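Local coordinates for protein copper-containing nitrite reductase (Thermus scotoductus, PDB 6HBE) that probably reduces nitrite to nitric oxide in denitrification, drawing electrons from a cytochrome c through its bound copper ions, at residues 114-117 with 121-124; 194-199 with 257-262; 331-336 with 367-372; 136-141 with 229-234; 33-38 with 175-180. All blocks are in the same frame, centred on the assembly; numbering follows the deposited sequence.

Contact 1: residues 114-117 with 121-124; sequences HCAP and GIMA. With CU (copper (II) ion), chain M; CU (copper (II) ion), chain N.
Ile122 lays one branch, CG1, against Ala116 and the other, CG2, against the imidazole of His114, so that the start of helix 120-126 packs on the loop leaving strand 109-114. This is the copper-ligand loop of a cupredoxin domain, carrying the adjacent His-Cys pair that bridges the type 1 and type 2 coppers of nitrite reductases. Cys115 SG binds one copper at 2.1 Å, a site completed by His75, His125 and Gln130. His114 NE2 binds the other at 2.0 Å, together with a water, His80 and His267 of the second subunit. Two ligands that are neighbours in sequence give electrons a short covalent path between the metals.

In Ile122, CG1 stands anti to the carbonyl carbon (chi1 -60°), which leaves CG2 to approach the histidine ring obliquely, 3.8 Å from His114 CE1. Ala116 is small enough to let the isoleucine close in, its CB 4.1 Å from Ile122 CG1. Phe269 of the second subunit also packs on Ile122. Pro117 rests its ring on the Gly121 peptide, with CD 3.6 Å from Gly121 O; glycine suits that place because a CB there would come tightly against Pro117 CG. A serine in place of Pro117 would take away CG and CD, and would probably leave a gap over the Gly121 peptide and a loop freer to turn. Finally, His114 ND1 donates to Cys115 O at 2.9 Å (155° at the hydrogen), from above the carbonyl plane but nearly within the ring plane, which fixes the rotation of the imidazole.

Contact 2: residues 194-199 with 257-262; sequences VRPGDY and PVEGDY
Pro196 meets Pro257, Val258 and Glu259 through the carbons of its ring, and all of the direct contact between 194-199 and 257-262 is van der Waals contact made by these ring carbons. Its CB sits 3.9 Å from Pro257 CA and equally close to Val258 N, while its CG lies 4.0 Å from Glu259 CG, the two side chains crossing at a slant. Glutamate offers only its aliphatic part here: the chain runs on extended, and its OE2 is hydrogen-bonded to Lys284 N. A proline suits the position twice over, since its rigid ring makes a compact knob and its backbone angles fit the second place of a type II turn.

The polar bonds lie within each segment and keep the two shapes. Asp198 N bonds to Arg195 O, closing the turn, and Gly197 takes the third place, where the positive phi of 81° favours glycine. Arg195 N donates to Asp198 OD2 at 2.9 Å, meeting it from above the carboxylate plane; the same oxygen has a salt bridge to Arg288. On the other side, Tyr262 OH donates to Val258 O at 2.7 Å, pinning the bend before strand 260-266.

Arg88 of the third subunit bonds Glu259 O, which brings this corner to the trimer interface. Within the chain, the turn links edge strand 192-194 of one sheet to strand 199-208 of another and leans on the bend entering strand 260-266.

Contact 3: residues 331-336 with 367-372; sequences PALAQP and VGTTVE
Leu333, on the short helix 331-334, faces Gly368 with their CA atoms 7.9 Å apart, at a point where the chain turns through a positive phi (98°) before strand 370-375. That strand belongs to the C-terminal domain, whose sequence places it in the plastocyanin/azurin family of cupredoxins, and the contact seats the helix against one end of its beta sandwich.

A single side chain makes the approach. With CG anti to the carbonyl carbon (chi1 -71°) and the chain running on nearly straight to CD1 (chi2 172°), that methyl reaches the glycine peptide. There Leu333 CD1 lies 3.8 Å from Gly368 O and 4.2 Å from Gly368 C. Leucine gives the reach and the greasy tip that this shallow contact needs, and Pro346 touches the same side chain. Glycine is fitted to its place by the backbone: at these angles a CB would run into the carbonyl O of Val367. Backbone hydrogen bonds to Phe418 hold Gly368 and Thr369, so the leucine meets a well-anchored bend. On the helix side, Pro331, Ala332, Gln335 and Pro336 pack on the second subunit. The last neighbour of the leucine is a hydroxyl already hydrogen-bonded to Pro366 O: Thr369 OG1 stands 4.5 Å from Leu333 CD1.

Contact 4: residues 136-141 with 229-234; sequences VEPKEK and GNPKNL
Lys232 NZ donates to Glu140 OE1 at 2.9 Å, a salt bridge that ties the end of strand 131-137 and the residues after it to the turn between strands 222-227 and 234-238. The ammonium comes to the syn side of the carboxylate, 32° out of its plane, and the two side chains cross at about a right angle. Glu140 reaches over because CG is anti to its backbone N (chi1 176°) and the chain stays extended, whereas Lys232 bends at chi2 to bring its amine round.

Beneath the bridge two prolines meet obliquely, Pro138 CB 3.7 Å from Pro231 CG, and Pro231 CB also lies 4.0 Å from Glu140 OE1. Proline suits the second position of the type I turn from Asn230 to Asn233. Asn230 OD1 adds an Asx turn, accepting from Lys232 N at 3.0 Å on an in-plane lone pair. Tyr142 packs on Pro231, and Val236 of the second subunit on Lys232.

Were Glu140 cut back to an alanine, the Lys232 ammonium would probably lose its charged mate and the flank of Pro231 part of its cover. The prolines give a stiff apolar base, to which an ion pair at the surface probably adds modestly, while Glu140 O, buried without a hydrogen-bond partner, is probably a small cost.

Contact 5: residues 33-38 with 175-180; sequences FEVDQG and ALYVMF. With CA (calcium ion), chain O.
Val35 enters the contact at CB, which already lies 4.2 Å from Met179 SD. One step out, CG1 comes to 4.0 Å from the same Met179 sulfur, and CG2 turns to the tyrosine, 4.1 Å from Tyr177 CD2. The valine crosses each of the two side chains at about a right angle, so its branched end fits between them. With CG1 anti to the carbonyl carbon (chi1 -65°) each methyl has its own partner, and a beta-branched residue is well suited to that double task. Methionine answers with a polarisable sulfur at the bend of its chain. The Tyr177 ring has Leu176 CG over the centre of one face, while its hydroxyl bonds to His410 of the third subunit.

Just past the valine the chain becomes a calcium site. Asp36 OD1 binds the ion at 2.5 Å and Gln37 OE1 at 2.4 Å, with five waters as the remaining ligands; one of these waters also donates to Asp36 OD2. Asp36 OD1 further accepts from Gln37 N on its anti lone pair, which is consistent with a carboxylate held in place for the metal, its other oxygen bonding Asn184.

Val35 and Asp36 form a classic beta bulge facing Val39 on strand 39-46, and Leu176 and Tyr177 form another facing Ala163 on strand 154-163. The contact therefore joins the end of strand 21-36 to edge strand 177-180 of a different sheet, with Asn184 touching Tyr177 and Met179.

Overall arrangement
Contact 1 supplies one ligand to each of two copper sites, and the other contacts lie at varying removes from it. Contact 5, with the calcium, is the nearest by centres, about 21 Å away, and contact 1 is nested within the chain loop that it closes. Contact 4 follows contact 1 along the chain through helix 120-126 and strand 131-137, at about 29 Å between centres. Contacts 2 and 4 cross in sequence and come within about 7 Å at their nearest atoms, on the same side of the chain's centre. Contact 3, about 67 Å from contact 2 by centres, lies in the C-terminal domain. Contacts 1, 3 and 4 touch the second subunit, 2 and 5 the third.

Contact 1: residues 114-117 with 121-124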
# COMPACT_ATOMS: atom_id res chain seq x y z
N HIS C 114 -20.65 -1.52 10.21
CA HIS C 114 -20.02 -2.78 9.82
C HIS C 114 -20.20 -3.83 10.92
O HIS C 114 -20.58 -3.51 12.04
CB HIS C 114 -18.49 -2.59 9.51
CG HIS C 114 -17.69 -2.02 10.65
ND1 HIS C 114 -17.14 -2.82 11.63
CD2 HIS C 114 -17.34 -0.75 10.96
CE1 HIS C 114 -16.51 -2.07 12.52
NE2 HIS C 114 -16.57 -0.81 12.11
N CYS C 115 -19.92 -5.08 10.60
CA CYS C 115 -20.06 -6.14 11.58
C CYS C 115 -19.00 -5.98 12.68
O CYS C 115 -17.87 -5.57 12.39
CB CYS C 115 -19.90 -7.54 10.94
SG CYS C 115 -20.41 -8.92 12.05
N ALA C 116 -19.37 -6.32 13.92
CA ALA C 116 -18.44 -6.31 15.05
C ALA C 116 -18.79 -7.45 16.04
O ALA C 116 -19.36 -7.20 17.11
CB ALA C 116 -18.49 -4.95 15.72
N PRO C 117 -18.45 -8.71 15.69
CA PRO C 117 -18.54 -9.79 16.68
C PRO C 117 -17.75 -9.44 17.93
O PRO C 117 -18.21 -9.72 19.04
CB PRO C 117 -17.93 -11.00 15.95
CG PRO C 117 -17.78 -10.58 14.50
CD PRO C 117 -17.66 -9.11 14.50
N GLY C 121 -12.63 -10.73 14.98
CA GLY C 121 -13.70 -10.83 14.01
C GLY C 121 -14.16 -9.54 13.43
O GLY C 121 -14.77 -9.56 12.36
N ILE C 122 -13.97 -8.43 14.14
CA ILE C 122 -14.29 -7.10 13.61
C ILE C 122 -13.62 -6.95 12.24
O ILE C 122 -14.32 -6.70 11.22
CB ILE C 122 -13.86 -5.96 14.55
CG1 ILE C 122 -14.56 -6.07 15.93
CG2 ILE C 122 -14.09 -4.60 13.89
CD1 ILE C 122 -13.99 -5.15 16.98
N MET C 123 -12.30 -7.19 12.22
CA MET C 123 -11.48 -7.07 10.99
C MET C 123 -11.80 -8.19 10.01
O MET C 123 -12.05 -7.91 8.82
CB MET C 123 -9.97 -7.05 11.32
CG MET C 123 -9.53 -5.81 12.11
SD MET C 123 -9.91 -5.81 13.90
CE MET C 123 -8.68 -6.96 14.52
N ALA C 124 -11.90 -9.44 10.51
CA ALA C 124 -12.10 -10.57 9.58
C ALA C 124 -13.47 -10.55 8.88
O ALA C 124 -13.56 -10.81 7.67
CB ALA C 124 -11.88 -11.91 10.28
CU CU M . -15.66 0.84 12.79
CU CU N . -20.14 -10.77 11.01
O HOH W 1 -15.93 0.59 14.70

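Contact 2: residues 194-199 with 257-262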
# COMPACT_ATOMS: atom_id res chain seq x y z
N VAL C 194 -27.61 12.70 -15.99
CA VAL C 194 -27.62 14.04 -15.40
C VAL C 194 -27.84 15.06 -16.52
O VAL C 194 -27.76 14.72 -17.69
CB VAL C 194 -26.30 14.36 -14.63
CG1 VAL C 194 -26.04 13.31 -13.52
CG2 VAL C 194 -25.10 14.53 -15.55
N ARG C 195 -28.13 16.30 -16.15
CA ARG C 195 -28.27 17.41 -17.10
C ARG C 195 -27.16 18.46 -16.88
O ARG C 195 -26.83 18.79 -15.72
CB ARG C 195 -29.61 18.13 -16.90
CG ARG C 195 -30.84 17.26 -17.04
CD ARG C 195 -32.11 18.11 -16.90
NE ARG C 195 -33.30 17.27 -16.86
CZ ARG C 195 -34.43 17.55 -16.20
NH1 ARG C 195 -34.59 18.68 -15.50
NH2 ARG C 195 -35.43 16.66 -16.22
N PRO C 196 -26.66 19.07 -17.98
CA PRO C 196 -25.82 20.25 -17.84
C PRO C 196 -26.49 21.30 -16.97
O PRO C 196 -27.72 21.46 -17.07
CB PRO C 196 -25.64 20.74 -19.28
CG PRO C 196 -25.83 19.54 -20.11
CD PRO C 196 -26.89 18.73 -19.40
N GLY C 197 -25.72 21.95 -16.09
CA GLY C 197 -26.24 22.87 -15.08
C GLY C 197 -26.82 22.26 -13.80
O GLY C 197 -27.09 23.00 -12.88
N ASP C 198 -27.05 20.95 -13.72
CA ASP C 198 -27.58 20.34 -12.46
C ASP C 198 -26.68 20.62 -11.25
O ASP C 198 -25.42 20.53 -11.34
CB ASP C 198 -27.65 18.79 -12.57
CG ASP C 198 -28.92 18.28 -13.17
OD1 ASP C 198 -29.91 19.04 -13.33
OD2 ASP C 198 -28.92 17.07 -13.50
N TYR C 199 -27.31 20.92 -10.12
CA TYR C 199 -26.64 20.92 -8.81
C TYR C 199 -26.64 19.48 -8.25
O TYR C 199 -27.70 18.95 -7.86
CB TYR C 199 -27.33 21.93 -7.87
CG TYR C 199 -27.09 21.79 -6.37
CD1 TYR C 199 -25.91 21.21 -5.83
CD2 TYR C 199 -28.04 22.29 -5.46
CE1 TYR C 199 -25.73 21.10 -4.46
CE2 TYR C 199 -27.86 22.18 -4.08
CZ TYR C 199 -26.70 21.61 -3.59
OH TYR C 199 -26.54 21.52 -2.22
N PRO C 257 -21.95 23.55 -18.34
CA PRO C 257 -23.03 23.67 -19.34
C PRO C 257 -22.76 23.03 -20.69
O PRO C 257 -23.12 23.61 -21.74
CB PRO C 257 -23.22 25.20 -19.46
CG PRO C 257 -21.88 25.77 -19.07
CD PRO C 257 -21.37 24.86 -17.99
N VAL C 258 -22.17 21.83 -20.70
CA VAL C 258 -21.76 21.16 -21.93
C VAL C 258 -22.12 19.69 -21.78
O VAL C 258 -21.79 19.09 -20.75
CB VAL C 258 -20.24 21.28 -22.17
CG1 VAL C 258 -19.81 20.50 -23.40
CG2 VAL C 258 -19.81 22.74 -22.28
N GLU C 259 -22.79 19.14 -22.79
CA GLU C 259 -23.19 17.73 -22.80
C GLU C 259 -21.99 16.78 -22.98
O GLU C 259 -20.97 17.16 -23.56
CB GLU C 259 -24.18 17.46 -23.95
CG GLU C 259 -25.52 18.18 -23.83
CD GLU C 259 -26.55 17.73 -24.88
OE1 GLU C 259 -26.19 17.59 -26.07
OE2 GLU C 259 -27.71 17.51 -24.51
N GLY C 260 -22.16 15.54 -22.52
CA GLY C 260 -21.18 14.49 -22.66
C GLY C 260 -20.91 13.75 -21.35
O GLY C 260 -21.54 14.02 -20.32
N ASP C 261 -19.96 12.83 -21.40
CA ASP C 261 -19.66 11.98 -20.23
C ASP C 261 -18.66 12.68 -19.27
O ASP C 261 -17.65 13.20 -19.72
CB ASP C 261 -19.07 10.64 -20.70
CG ASP C 261 -20.10 9.71 -21.29
OD1 ASP C 261 -21.32 10.03 -21.30
OD2 ASP C 261 -19.68 8.61 -21.77
N TYR C 262 -18.99 12.68 -17.98
CA TYR C 262 -18.14 13.18 -16.93
C TYR C 262 -17.84 11.97 -16.04
O TYR C 262 -18.73 11.49 -15.33
CB TYR C 262 -18.84 14.29 -16.14
CG TYR C 262 -19.08 15.60 -16.92
CD1 TYR C 262 -20.21 15.77 -17.72
CD2 TYR C 262 -18.18 16.65 -16.83
CE1 TYR C 262 -20.43 16.96 -18.43
CE2 TYR C 262 -18.36 17.85 -17.55
CZ TYR C 262 -19.51 18.00 -18.34
OH TYR C 262 -19.72 19.18 -19.04

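Contact 3: residues 331-336 with 367-372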
# COMPACT_ATOMS: atom_id res chain seq x y z
N PRO C 331 14.75 -32.47 -2.46
CA PRO C 331 16.02 -33.13 -2.85
C PRO C 331 16.64 -34.00 -1.73
O PRO C 331 17.25 -35.04 -2.02
CB PRO C 331 16.94 -31.95 -3.21
CG PRO C 331 16.03 -30.81 -3.54
CD PRO C 331 14.76 -31.02 -2.77
N ALA C 332 16.48 -33.59 -0.46
CA ALA C 332 16.95 -34.36 0.70
C ALA C 332 16.21 -35.69 0.92
O ALA C 332 16.77 -36.61 1.52
CB ALA C 332 16.91 -33.51 1.96
N LEU C 333 14.95 -35.77 0.47
CA LEU C 333 14.21 -37.05 0.45
C LEU C 333 14.51 -37.88 -0.80
O LEU C 333 14.56 -39.10 -0.72
CB LEU C 333 12.69 -36.83 0.56
CG LEU C 333 12.13 -36.36 1.90
CD1 LEU C 333 10.65 -36.00 1.77
CD2 LEU C 333 12.34 -37.40 3.00
N ALA C 334 14.69 -37.22 -1.95
CA ALA C 334 14.95 -37.92 -3.22
C ALA C 334 16.16 -38.87 -3.12
O ALA C 334 16.14 -39.97 -3.68
CB ALA C 334 15.17 -36.91 -4.34
N GLN C 335 17.19 -38.42 -2.41
CA GLN C 335 18.35 -39.25 -2.06
C GLN C 335 19.09 -38.60 -0.88
O GLN C 335 18.78 -37.46 -0.51
CB GLN C 335 19.28 -39.41 -3.27
CG GLN C 335 19.93 -38.11 -3.73
CD GLN C 335 20.39 -38.17 -5.17
OE1 GLN C 335 20.64 -39.24 -5.72
NE2 GLN C 335 20.51 -37.00 -5.79
N PRO C 336 20.07 -39.33 -0.29
CA PRO C 336 20.86 -38.70 0.77
C PRO C 336 21.79 -37.60 0.21
O PRO C 336 22.52 -37.86 -0.74
CB PRO C 336 21.67 -39.87 1.36
CG PRO C 336 20.96 -41.11 0.90
CD PRO C 336 20.40 -40.76 -0.44
N VAL C 367 4.19 -38.61 -1.09
CA VAL C 367 4.33 -39.42 0.14
C VAL C 367 5.71 -39.24 0.78
O VAL C 367 6.73 -39.12 0.08
CB VAL C 367 4.06 -40.94 -0.11
CG1 VAL C 367 2.58 -41.18 -0.40
CG2 VAL C 367 4.93 -41.51 -1.23
N GLY C 368 5.73 -39.22 2.12
CA GLY C 368 6.95 -38.98 2.89
C GLY C 368 7.11 -37.53 3.36
O GLY C 368 7.98 -37.24 4.20
N THR C 369 6.27 -36.63 2.86
CA THR C 369 6.43 -35.19 3.12
C THR C 369 5.81 -34.80 4.46
O THR C 369 4.76 -35.31 4.84
CB THR C 369 5.80 -34.35 1.98
OG1 THR C 369 6.48 -34.63 0.77
CG2 THR C 369 5.91 -32.81 2.26
N THR C 370 6.46 -33.86 5.14
CA THR C 370 5.95 -33.32 6.37
C THR C 370 5.38 -31.92 6.10
O THR C 370 6.07 -31.06 5.56
CB THR C 370 7.08 -33.24 7.41
OG1 THR C 370 7.53 -34.57 7.75
CG2 THR C 370 6.60 -32.55 8.67
N VAL C 371 4.14 -31.70 6.54
CA VAL C 371 3.47 -30.41 6.50
C VAL C 371 3.59 -29.77 7.88
O VAL C 371 3.37 -30.44 8.89
CB VAL C 371 1.97 -30.59 6.17
CG1 VAL C 371 1.16 -29.30 6.32
CG2 VAL C 371 1.82 -31.15 4.78
N GLU C 372 3.89 -28.47 7.92
CA GLU C 372 3.81 -27.71 9.16
C GLU C 372 2.73 -26.64 9.03
O GLU C 372 2.87 -25.72 8.21
CB GLU C 372 5.16 -27.04 9.48
CG GLU C 372 5.17 -26.19 10.76
CD GLU C 372 6.54 -25.64 11.12
OE1 GLU C 372 6.93 -24.57 10.59
OE2 GLU C 372 7.25 -26.28 11.94

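Contact 4: residues 136-141 with 229-234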
# COMPACT_ATOMS: atom_id res chain seq x y z
N VAL C 136 -26.44 11.24 8.26
CA VAL C 136 -27.10 12.19 9.19
C VAL C 136 -27.09 13.57 8.55
O VAL C 136 -26.08 14.26 8.53
CB VAL C 136 -26.41 12.21 10.59
CG1 VAL C 136 -27.16 13.13 11.55
CG2 VAL C 136 -26.34 10.82 11.18
N GLU C 137 -28.24 13.97 8.01
CA GLU C 137 -28.36 15.26 7.30
C GLU C 137 -28.34 16.41 8.30
O GLU C 137 -29.16 16.40 9.22
CB GLU C 137 -29.71 15.38 6.58
CG GLU C 137 -29.75 15.03 5.13
CD GLU C 137 -28.72 15.73 4.22
OE1 GLU C 137 -28.10 14.97 3.50
OE2 GLU C 137 -28.57 16.97 4.15
N PRO C 138 -27.48 17.43 8.08
CA PRO C 138 -27.36 18.51 9.05
C PRO C 138 -28.55 19.47 9.06
O PRO C 138 -29.21 19.65 8.03
CB PRO C 138 -26.13 19.28 8.58
CG PRO C 138 -26.07 19.02 7.10
CD PRO C 138 -26.56 17.62 6.94
N LYS C 139 -28.78 20.09 10.22
CA LYS C 139 -29.76 21.15 10.32
C LYS C 139 -29.23 22.37 9.58
O LYS C 139 -29.98 23.00 8.87
CB LYS C 139 -30.05 21.52 11.78
CG LYS C 139 -30.71 20.40 12.59
CD LYS C 139 -31.92 20.88 13.40
CE LYS C 139 -32.52 19.74 14.22
NZ LYS C 139 -31.70 19.42 15.43
N GLU C 140 -27.95 22.70 9.76
CA GLU C 140 -27.29 23.77 9.00
C GLU C 140 -27.18 23.33 7.54
O GLU C 140 -26.57 22.29 7.25
CB GLU C 140 -25.89 24.05 9.57
CG GLU C 140 -25.07 25.09 8.79
CD GLU C 140 -23.64 25.26 9.28
OE1 GLU C 140 -23.24 24.66 10.31
OE2 GLU C 140 -22.90 26.01 8.62
N LYS C 141 -27.74 24.10 6.62
CA LYS C 141 -27.67 23.72 5.19
C LYS C 141 -26.25 23.90 4.62
O LYS C 141 -25.53 24.80 5.03
CB LYS C 141 -28.71 24.50 4.38
CG LYS C 141 -30.13 24.13 4.81
CD LYS C 141 -31.19 24.83 3.98
CE LYS C 141 -32.59 24.50 4.48
NZ LYS C 141 -32.87 23.03 4.45
N GLY C 229 -18.50 14.76 5.98
CA GLY C 229 -19.85 15.32 5.77
C GLY C 229 -20.31 16.41 6.75
O GLY C 229 -21.48 16.84 6.68
N ASN C 230 -19.43 16.86 7.64
CA ASN C 230 -19.77 17.94 8.58
C ASN C 230 -19.63 19.31 7.92
O ASN C 230 -18.53 19.67 7.47
CB ASN C 230 -18.89 17.87 9.84
CG ASN C 230 -19.38 18.78 10.97
OD1 ASN C 230 -19.51 19.98 10.78
ND2 ASN C 230 -19.64 18.20 12.14
N PRO C 231 -20.72 20.12 7.91
CA PRO C 231 -20.64 21.43 7.23
C PRO C 231 -19.51 22.36 7.64
O PRO C 231 -19.13 23.19 6.83
CB PRO C 231 -21.98 22.10 7.57
CG PRO C 231 -22.91 20.98 7.82
CD PRO C 231 -22.08 19.89 8.46
N LYS C 232 -18.98 22.24 8.86
CA LYS C 232 -17.88 23.09 9.32
C LYS C 232 -16.52 22.82 8.66
O LYS C 232 -15.66 23.69 8.63
CB LYS C 232 -17.65 22.94 10.83
CG LYS C 232 -18.85 23.21 11.74
CD LYS C 232 -19.47 24.56 11.53
CE LYS C 232 -20.66 24.72 12.46
NZ LYS C 232 -21.39 25.97 12.16
N ASN C 233 -16.33 21.61 8.15
CA ASN C 233 -15.03 21.18 7.64
C ASN C 233 -14.89 21.42 6.10
O ASN C 233 -14.66 20.47 5.32
CB ASN C 233 -14.82 19.69 7.95
CG ASN C 233 -14.84 19.36 9.44
OD1 ASN C 233 -14.45 20.15 10.29
ND2 ASN C 233 -15.25 18.15 9.76
N LEU C 234 -14.99 22.69 5.70
CA LEU C 234 -15.05 23.09 4.29
C LEU C 234 -13.68 23.18 3.59
O LEU C 234 -12.75 23.76 4.12
CB LEU C 234 -15.76 24.45 4.15
CG LEU C 234 -15.85 25.09 2.75
CD1 LEU C 234 -16.72 24.25 1.82
CD2 LEU C 234 -16.42 26.51 2.86

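Contact 5: residues 33-38 with 175-180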
# COMPACT_ATOMS: atom_id res chain seq x y z
N PHE C 33 -22.32 -12.73 -3.82
CA PHE C 33 -22.52 -11.52 -4.64
C PHE C 33 -21.99 -11.67 -6.08
O PHE C 33 -20.91 -12.19 -6.28
CB PHE C 33 -21.83 -10.33 -3.96
CG PHE C 33 -21.90 -10.31 -2.45
CD1 PHE C 33 -23.09 -10.05 -1.80
CD2 PHE C 33 -20.74 -10.49 -1.67
CE1 PHE C 33 -23.17 -10.02 -0.42
CE2 PHE C 33 -20.81 -10.46 -0.27
CZ PHE C 33 -22.02 -10.21 0.35
N GLU C 34 -22.75 -11.24 -7.11
CA GLU C 34 -22.21 -11.22 -8.48
C GLU C 34 -21.48 -9.88 -8.73
O GLU C 34 -22.08 -8.89 -9.07
CB GLU C 34 -23.30 -11.48 -9.56
CG GLU C 34 -22.68 -11.94 -10.90
CD GLU C 34 -23.61 -11.85 -12.12
OE1 GLU C 34 -24.63 -11.14 -12.05
OE2 GLU C 34 -23.29 -12.48 -13.18
N VAL C 35 -20.17 -9.86 -8.55
CA VAL C 35 -19.39 -8.60 -8.62
C VAL C 35 -18.97 -8.18 -10.05
O VAL C 35 -18.45 -7.10 -10.23
CB VAL C 35 -18.16 -8.64 -7.69
CG1 VAL C 35 -18.60 -8.73 -6.24
CG2 VAL C 35 -17.19 -9.76 -8.05
N ASP C 36 -19.09 -9.08 -11.02
CA ASP C 36 -18.85 -8.77 -12.43
C ASP C 36 -19.64 -9.83 -13.22
O ASP C 36 -20.16 -10.78 -12.61
CB ASP C 36 -17.35 -8.84 -12.73
CG ASP C 36 -16.89 -7.89 -13.82
OD1 ASP C 36 -17.64 -7.69 -14.82
OD2 ASP C 36 -15.75 -7.38 -13.71
N GLN C 37 -19.75 -9.69 -14.55
CA GLN C 37 -20.44 -10.70 -15.34
C GLN C 37 -19.72 -12.03 -15.17
O GLN C 37 -18.53 -12.11 -15.42
CB GLN C 37 -20.50 -10.36 -16.85
CG GLN C 37 -21.41 -9.20 -17.24
CD GLN C 37 -20.80 -7.83 -16.96
OE1 GLN C 37 -19.59 -7.71 -16.82
NE2 GLN C 37 -21.64 -6.80 -16.87
N GLY C 38 -20.44 -13.07 -14.72
CA GLY C 38 -19.87 -14.44 -14.55
C GLY C 38 -18.88 -14.60 -13.37
O GLY C 38 -18.20 -15.62 -13.28
N ALA C 175 -5.75 -6.27 -3.11
CA ALA C 175 -7.17 -6.44 -3.47
C ALA C 175 -7.34 -7.04 -4.86
O ALA C 175 -6.65 -6.61 -5.81
CB ALA C 175 -7.90 -5.10 -3.44
N LEU C 176 -8.26 -8.01 -5.01
CA LEU C 176 -8.57 -8.53 -6.36
C LEU C 176 -9.44 -7.53 -7.14
O LEU C 176 -9.14 -7.21 -8.31
CB LEU C 176 -9.23 -9.91 -6.29
CG LEU C 176 -9.65 -10.58 -7.58
CD1 LEU C 176 -8.48 -10.87 -8.48
CD2 LEU C 176 -10.42 -11.87 -7.27
N TYR C 177 -10.50 -7.00 -6.50
CA TYR C 177 -11.37 -6.04 -7.17
C TYR C 177 -11.57 -4.86 -6.24
O TYR C 177 -11.48 -5.01 -5.01
CB TYR C 177 -12.72 -6.66 -7.57
CG TYR C 177 -12.61 -7.86 -8.49
CD1 TYR C 177 -11.94 -7.77 -9.70
CD2 TYR C 177 -13.16 -9.10 -8.13
CE1 TYR C 177 -11.78 -8.90 -10.53
CE2 TYR C 177 -13.03 -10.22 -8.96
CZ TYR C 177 -12.36 -10.12 -10.17
OH TYR C 177 -12.26 -11.26 -10.99
N VAL C 178 -11.77 -3.70 -6.85
CA VAL C 178 -12.15 -2.46 -6.13
C VAL C 178 -13.32 -1.82 -6.88
O VAL C 178 -13.28 -1.73 -8.11
CB VAL C 178 -10.97 -1.50 -5.98
CG1 VAL C 178 -11.36 -0.35 -5.04
CG2 VAL C 178 -9.75 -2.22 -5.41
N MET C 179 -14.35 -1.41 -6.17
CA MET C 179 -15.67 -1.12 -6.83
C MET C 179 -16.52 -0.07 -6.14
O MET C 179 -16.37 0.14 -4.93
CB MET C 179 -16.50 -2.42 -7.01
CG MET C 179 -16.92 -3.15 -5.75
SD MET C 179 -17.32 -4.93 -6.03
CE MET C 179 -15.67 -5.56 -5.97
N PHE C 180 -17.39 0.60 -6.92
CA PHE C 180 -18.39 1.54 -6.37
C PHE C 180 -19.72 0.76 -6.26
O PHE C 180 -20.18 0.10 -7.22
CB PHE C 180 -18.62 2.78 -7.26
CG PHE C 180 -17.40 3.66 -7.48
CD1 PHE C 180 -16.51 3.98 -6.43
CD2 PHE C 180 -17.15 4.24 -8.73
CE1 PHE C 180 -15.41 4.82 -6.65
CE2 PHE C 180 -16.06 5.07 -8.94
CZ PHE C 180 -15.18 5.35 -7.90
CA CA O . -17.64 -6.31 -16.85
O HOH W 2 -15.58 -5.66 -15.81
O HOH W 3 -19.16 -5.11 -18.55
O HOH W 4 -16.28 -4.96 -18.48
O HOH W 5 -17.01 -7.89 -18.12
O HOH W 6 -18.57 -4.60 -15.74